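Local coordinates for FBP protein (Leishmania major, PDB 5OEZ) that probably hydrolyses fructose 1,6-bisphosphate to fructose 6-phosphate and phosphate, a step of gluconeogenesis, as a magnesium-dependent homotetramer of the class 1 FBPase family, at residues Val180-His185 with Ala289-Gln294; Pro204-Pro209 with Arg258-Gly263. All blocks are in the same frame, centred on the assembly; numbering follows the deposited sequence.

Contact 1: residues Val180-His185 with Ala289-Gln294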
loop_
_atom_site.group_PDB
_atom_site.type_symbol
_atom_site.label_atom_id
_atom_site.label_comp_id
_atom_site.label_asym_id
_atom_site.label_seq_id
_atom_site.Cartn_x
_atom_site.Cartn_y
_atom_site.Cartn_z
ATOM N N VAL C 180 13.765 -10.113 12.650
ATOM C CA VAL C 180 14.143 -11.284 13.431
ATOM C C VAL C 180 14.807 -10.762 14.695
ATOM O O VAL C 180 15.643 -9.868 14.624
ATOM C CB VAL C 180 15.090 -12.169 12.605
ATOM C CG1 VAL C 180 15.612 -13.355 13.400
ATOM C CG2 VAL C 180 14.368 -12.660 11.350
ATOM N N LEU C 181 14.467 -11.341 15.834
ATOM C CA LEU C 181 14.753 -10.735 17.117
ATOM C C LEU C 181 15.033 -11.795 18.163
ATOM O O LEU C 181 14.431 -12.877 18.116
ATOM C CB LEU C 181 13.496 -9.942 17.519
ATOM C CG LEU C 181 13.432 -9.226 18.861
ATOM C CD1 LEU C 181 14.497 -8.140 18.969
ATOM C CD2 LEU C 181 12.052 -8.628 19.028
ATOM N N THR C 182 15.909 -11.494 19.123
ATOM C CA THR C 182 16.070 -12.328 20.323
ATOM C C THR C 182 16.202 -11.446 21.555
ATOM O O THR C 182 16.756 -10.350 21.465
ATOM C CB THR C 182 17.288 -13.306 20.238
ATOM O OG1 THR C 182 17.328 -14.150 21.408
ATOM C CG2 THR C 182 18.625 -12.574 20.128
ATOM N N SER C 183 15.721 -11.951 22.692
ATOM C CA SER C 183 15.951 -11.340 24.018
ATOM C C SER C 183 16.574 -12.329 25.010
ATOM O O SER C 183 16.437 -12.152 26.210
ATOM C CB SER C 183 14.627 -10.810 24.600
ATOM O OG SER C 183 14.270 -9.615 23.946
ATOM N N GLY C 184 17.251 -13.363 24.517
ATOM C CA GLY C 184 17.893 -14.366 25.383
ATOM C C GLY C 184 17.111 -15.650 25.573
ATOM O O GLY C 184 17.587 -16.553 26.242
ATOM N N HIS C 185 15.941 -15.762 24.945
ATOM C CA HIS C 185 15.097 -16.953 25.064
ATOM C C HIS C 185 14.643 -17.440 23.679
ATOM O O HIS C 185 13.462 -17.641 23.434
ATOM C CB HIS C 185 13.910 -16.642 25.994
ATOM C CG HIS C 185 14.336 -16.110 27.327
ATOM N ND1 HIS C 185 14.347 -14.763 27.625
ATOM C CD2 HIS C 185 14.837 -16.738 28.416
ATOM C CE1 HIS C 185 14.800 -14.589 28.854
ATOM N NE2 HIS C 185 15.107 -15.771 29.355
ATOM N N ALA C 289 25.894 -12.898 16.077
ATOM C CA ALA C 289 26.311 -14.059 16.855
ATOM C C ALA C 289 25.254 -14.457 17.898
ATOM O O ALA C 289 25.007 -15.643 18.100
ATOM C CB ALA C 289 27.654 -13.793 17.523
ATOM N N MET C 290 24.669 -13.473 18.583
ATOM C CA MET C 290 23.639 -13.753 19.604
ATOM C C MET C 290 22.415 -14.395 18.970
ATOM O O MET C 290 21.856 -15.329 19.511
ATOM C CB MET C 290 23.215 -12.484 20.356
ATOM C CG MET C 290 22.415 -12.779 21.622
ATOM S SD MET C 290 21.770 -11.291 22.412
ATOM C CE MET C 290 20.704 -12.007 23.669
ATOM N N ILE C 291 22.017 -13.912 17.804
ATOM C CA ILE C 291 20.883 -14.501 17.098
ATOM C C ILE C 291 21.160 -15.946 16.684
ATOM O O ILE C 291 20.359 -16.827 16.966
ATOM C CB ILE C 291 20.502 -13.651 15.881
ATOM C CG1 ILE C 291 19.912 -12.315 16.359
ATOM C CG2 ILE C 291 19.480 -14.371 15.018
ATOM C CD1 ILE C 291 20.108 -11.192 15.364
ATOM N N VAL C 292 22.313 -16.177 16.061
ATOM C CA VAL C 292 22.713 -17.518 15.610
ATOM C C VAL C 292 22.816 -18.493 16.782
ATOM O O VAL C 292 22.351 -19.626 16.681
ATOM C CB VAL C 292 24.047 -17.473 14.800
ATOM C CG1 VAL C 292 24.659 -18.851 14.588
ATOM C CG2 VAL C 292 23.813 -16.795 13.459
ATOM N N GLU C 293 23.426 -18.081 17.890
ATOM C CA GLU C 293 23.512 -18.985 19.069
ATOM C C GLU C 293 22.138 -19.307 19.643
ATOM O O GLU C 293 21.855 -20.452 19.959
ATOM C CB GLU C 293 24.407 -18.414 20.179
ATOM C CG GLU C 293 25.907 -18.478 19.898
ATOM C CD GLU C 293 26.775 -18.255 21.147
ATOM O OE1 GLU C 293 26.226 -18.214 22.275
ATOM O OE2 GLU C 293 28.023 -18.135 21.001
ATOM N N GLN C 294 21.291 -18.286 19.770
ATOM C CA GLN C 294 19.939 -18.460 20.301
ATOM C C GLN C 294 19.062 -19.343 19.418
ATOM O O GLN C 294 18.103 -19.924 19.898
ATOM C CB GLN C 294 19.284 -17.099 20.519
ATOM C CG GLN C 294 19.900 -16.309 21.665
ATOM C CD GLN C 294 19.620 -16.938 23.018
ATOM O OE1 GLN C 294 18.496 -17.339 23.321
ATOM N NE2 GLN C 294 20.647 -17.034 23.838
#
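Thr182 meets the helix through both branches of its side chain, and the two branches separate the dense part of this contact from its more open, polar side. Its methyl, CG2, drops between two helix residues, 4.0 Å from Ile291 CG1 and 4.1 Å from Met290 CG. Two residues back along the strand, on the same face, Val180 CG1 lies 4.3 Å from Ile291 CG2. All four residues are buried, and Tyr170 of strand 167-173 touches both Val180 and Ile291 to extend the apolar patch. The axes of 180-182 and 289-294 approach to 8.5 Å and cross at 80°. This is the layered alpha/beta architecture of class 1 FBPases: helix 281-294 packs on a face of the eight-stranded sheet. Toward the solvent side the strand gives way to a turn. Here Thr182 OG1 accepts from Gly184 N (3.2 Å, N-H...O angle 167°), an ST turn, while its own proton goes to the carbonyl of Gly186. With CG anti to the backbone N (chi1 -166°) and the chain straight beyond it, Met290 reaches this turn and sets CE 3.8 Å from Gly184 N. Gln294, bent at chi2, lays its CG 3.4 Å from Thr182 OG1 and brings its amide to partly exposed Gly184. There OE1 sits 3.2 Å from Gly184 O, two acceptors with no bond between them; the bond OE1 does accept comes from Gly186 N. On the far side of the turn, Ser183 points away from the helix, with its side chain close to that of Phe28, an AMP-site residue.

Contact 2: residues Pro204-Pro209 with Arg258-Gly263; sequences PHISIP and RTLLYG
Ile208 presses both of its branches against the last turn of helix 252-262, each into a different hollow. A chi1 of -50° sets CG1 beside the backbone N and leaves CG2 anti to it, where CG2 enters the shallow dip at the helix end, 3.7 Å from Thr259 O and 3.9 Å from Gly263 CA. The longer branch runs obliquely across Leu260; CD1 and Leu260 CD2 are modelled only 3.3 Å apart, too short for relaxed methyls, and Leu260 has an off-rotamer chi1 of -91°, so the detail of this fit is doubtful though the burial is not. Ile206 forms a second bump. Its CG2 lies 4.3 Å from Leu260 CD1, and its CD1 reaches out to Leu261 CD2 at 4.1 Å, so each branch of Ile206 meets a different leucine. The contact thus lays an irregular linker, leading from strand 198-203 towards the C-terminal half of the FBPase fold, along the end of a helix. The helix ends at Tyr262; Gly263, with positive phi (89°), takes the chain out of it, while Gly263 N still bonds back to Thr259 O. The lack of a side chain here matters for shape: the ring of Pro209 fits over the glycine, CD 3.8 Å from Gly263 N, with CG 3.7 Å from Tyr262 O. Leu261 also packs on Asp127 of a neighbouring subunit, and Tyr262 on Ser124 of the same subunit.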
loop_
_atom_site.group_PDB
_atom_site.type_symbol
_atom_site.label_atom_id
_atom_site.label_comp_id
_atom_site.label_asym_id
_atom_site.label_seq_id
_atom_site.Cartn_x
_atom_site.Cartn_y
_atom_site.Cartn_z
ATOM N N PRO C 204 7.826 -18.487 14.681
ATOM C CA PRO C 204 8.195 -18.597 16.102
ATOM C C PRO C 204 9.272 -19.667 16.309
ATOM O O PRO C 204 9.261 -20.668 15.608
ATOM C CB PRO C 204 6.886 -19.009 16.771
ATOM C CG PRO C 204 6.141 -19.744 15.689
ATOM C CD PRO C 204 6.530 -19.133 14.381
ATOM N N HIS C 205 10.186 -19.441 17.254
ATOM C CA HIS C 205 11.189 -20.430 17.652
ATOM C C HIS C 205 12.011 -20.954 16.461
ATOM O O HIS C 205 12.017 -22.145 16.166
ATOM C CB HIS C 205 10.525 -21.578 18.422
ATOM C CG HIS C 205 9.740 -21.129 19.619
ATOM N ND1 HIS C 205 10.262 -20.292 20.587
ATOM C CD2 HIS C 205 8.475 -21.411 20.009
ATOM C CE1 HIS C 205 9.345 -20.072 21.515
ATOM N NE2 HIS C 205 8.254 -20.740 21.188
ATOM N N ILE C 206 12.708 -20.041 15.794
ATOM C CA ILE C 206 13.591 -20.405 14.693
ATOM C C ILE C 206 14.760 -21.249 15.210
ATOM O O ILE C 206 15.444 -20.852 16.156
ATOM C CB ILE C 206 14.147 -19.164 13.974
ATOM C CG1 ILE C 206 13.014 -18.424 13.268
ATOM C CG2 ILE C 206 15.224 -19.566 12.971
ATOM C CD1 ILE C 206 13.398 -17.094 12.678
ATOM N N SER C 207 14.958 -22.412 14.590
ATOM C CA SER C 207 16.029 -23.337 14.940
ATOM C C SER C 207 16.838 -23.612 13.687
ATOM O O SER C 207 16.291 -24.154 12.727
ATOM C CB SER C 207 15.469 -24.675 15.446
ATOM O OG SER C 207 14.858 -24.553 16.710
ATOM N N ILE C 208 18.124 -23.270 13.708
ATOM C CA ILE C 208 19.035 -23.566 12.573
ATOM C C ILE C 208 19.326 -25.073 12.605
ATOM O O ILE C 208 19.713 -25.603 13.640
ATOM C CB ILE C 208 20.441 -22.849 12.616
ATOM C CG1 ILE C 208 20.412 -21.330 12.859
ATOM C CG2 ILE C 208 21.236 -23.084 11.316
ATOM C CD1 ILE C 208 21.783 -20.746 13.162
ATOM N N PRO C 209 19.137 -25.770 11.477
ATOM C CA PRO C 209 19.499 -27.199 11.443
ATOM C C PRO C 209 20.963 -27.463 11.831
ATOM O O PRO C 209 21.815 -26.638 11.547
ATOM C CB PRO C 209 19.268 -27.584 9.977
ATOM C CG PRO C 209 18.257 -26.591 9.465
ATOM C CD PRO C 209 18.510 -25.319 10.214
ATOM N N ARG C 258 19.149 -16.362 5.248
ATOM C CA ARG C 258 19.054 -17.672 4.580
ATOM C C ARG C 258 19.700 -18.762 5.442
ATOM O O ARG C 258 19.136 -19.847 5.613
ATOM C CB ARG C 258 19.707 -17.646 3.193
ATOM C CG ARG C 258 19.457 -18.896 2.346
ATOM C CD ARG C 258 20.439 -19.061 1.171
ATOM N NE ARG C 258 21.796 -18.957 1.669
ATOM C CZ ARG C 258 22.641 -17.951 1.464
ATOM N NH1 ARG C 258 22.360 -16.942 0.650
ATOM N NH2 ARG C 258 23.835 -17.990 2.059
ATOM N N THR C 259 20.872 -18.481 5.990
ATOM C CA THR C 259 21.587 -19.468 6.809
ATOM C C THR C 259 20.739 -19.920 7.995
ATOM O O THR C 259 20.634 -21.109 8.259
ATOM C CB THR C 259 22.937 -18.901 7.294
ATOM O OG1 THR C 259 23.725 -18.529 6.156
ATOM C CG2 THR C 259 23.715 -19.914 8.135
ATOM N N LEU C 260 20.160 -18.970 8.717
ATOM C CA LEU C 260 19.265 -19.273 9.823
ATOM C C LEU C 260 18.094 -20.185 9.470
ATOM O O LEU C 260 17.775 -21.089 10.228
ATOM C CB LEU C 260 18.647 -17.987 10.385
ATOM C CG LEU C 260 19.235 -17.169 11.499
ATOM C CD1 LEU C 260 18.093 -16.472 12.229
ATOM C CD2 LEU C 260 20.007 -18.033 12.444
ATOM N N LEU C 261 17.432 -19.913 8.354
ATOM C CA LEU C 261 16.229 -20.664 7.974
ATOM C C LEU C 261 16.505 -21.973 7.265
ATOM O O LEU C 261 15.793 -22.952 7.485
ATOM C CB LEU C 261 15.317 -19.809 7.104
ATOM C CG LEU C 261 14.766 -18.546 7.783
ATOM C CD1 LEU C 261 13.932 -17.739 6.794
ATOM C CD2 LEU C 261 13.928 -18.879 9.013
ATOM N N TYR C 262 17.515 -22.000 6.405
ATOM C CA TYR C 262 17.851 -23.217 5.645
ATOM C C TYR C 262 18.941 -24.037 6.308
ATOM O O TYR C 262 19.019 -25.231 6.094
ATOM C CB TYR C 262 18.316 -22.844 4.239
ATOM C CG TYR C 262 17.245 -22.315 3.300
ATOM C CD1 TYR C 262 15.954 -21.999 3.740
ATOM C CD2 TYR C 262 17.539 -22.130 1.945
ATOM C CE1 TYR C 262 14.997 -21.527 2.860
ATOM C CE2 TYR C 262 16.598 -21.650 1.063
ATOM C CZ TYR C 262 15.321 -21.354 1.516
ATOM O OH TYR C 262 14.357 -20.879 0.642
ATOM N N GLY C 263 19.778 -23.403 7.127
ATOM C CA GLY C 263 21.020 -24.023 7.586
ATOM C C GLY C 263 22.173 -23.746 6.636
ATOM O O GLY C 263 21.985 -23.149 5.570
#

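Overall arrangement
From the N terminus, after several helices and the earlier strands of the large sheet, the chain reaches strand 177-182, the first half of contact 1, then runs through two further strands of the eight-stranded sheet into the linker 204-209. Contact 2 closes a loop of 48 residues when helix 252-262 returns to that linker; contact 1 closes only at helix 281-294, after 103 residues, so contact 2 is nested inside it. Their centres are 11 Å apart and they share apolar packing: Val292 CG1 lies 3.7 Å from Ile208 CD1, and Ile291 CG2 is 3.8 Å from Leu260 CD1. Together they join the large sheet, the linker and helices 252-262 and 281-294 through a shared apolar patch.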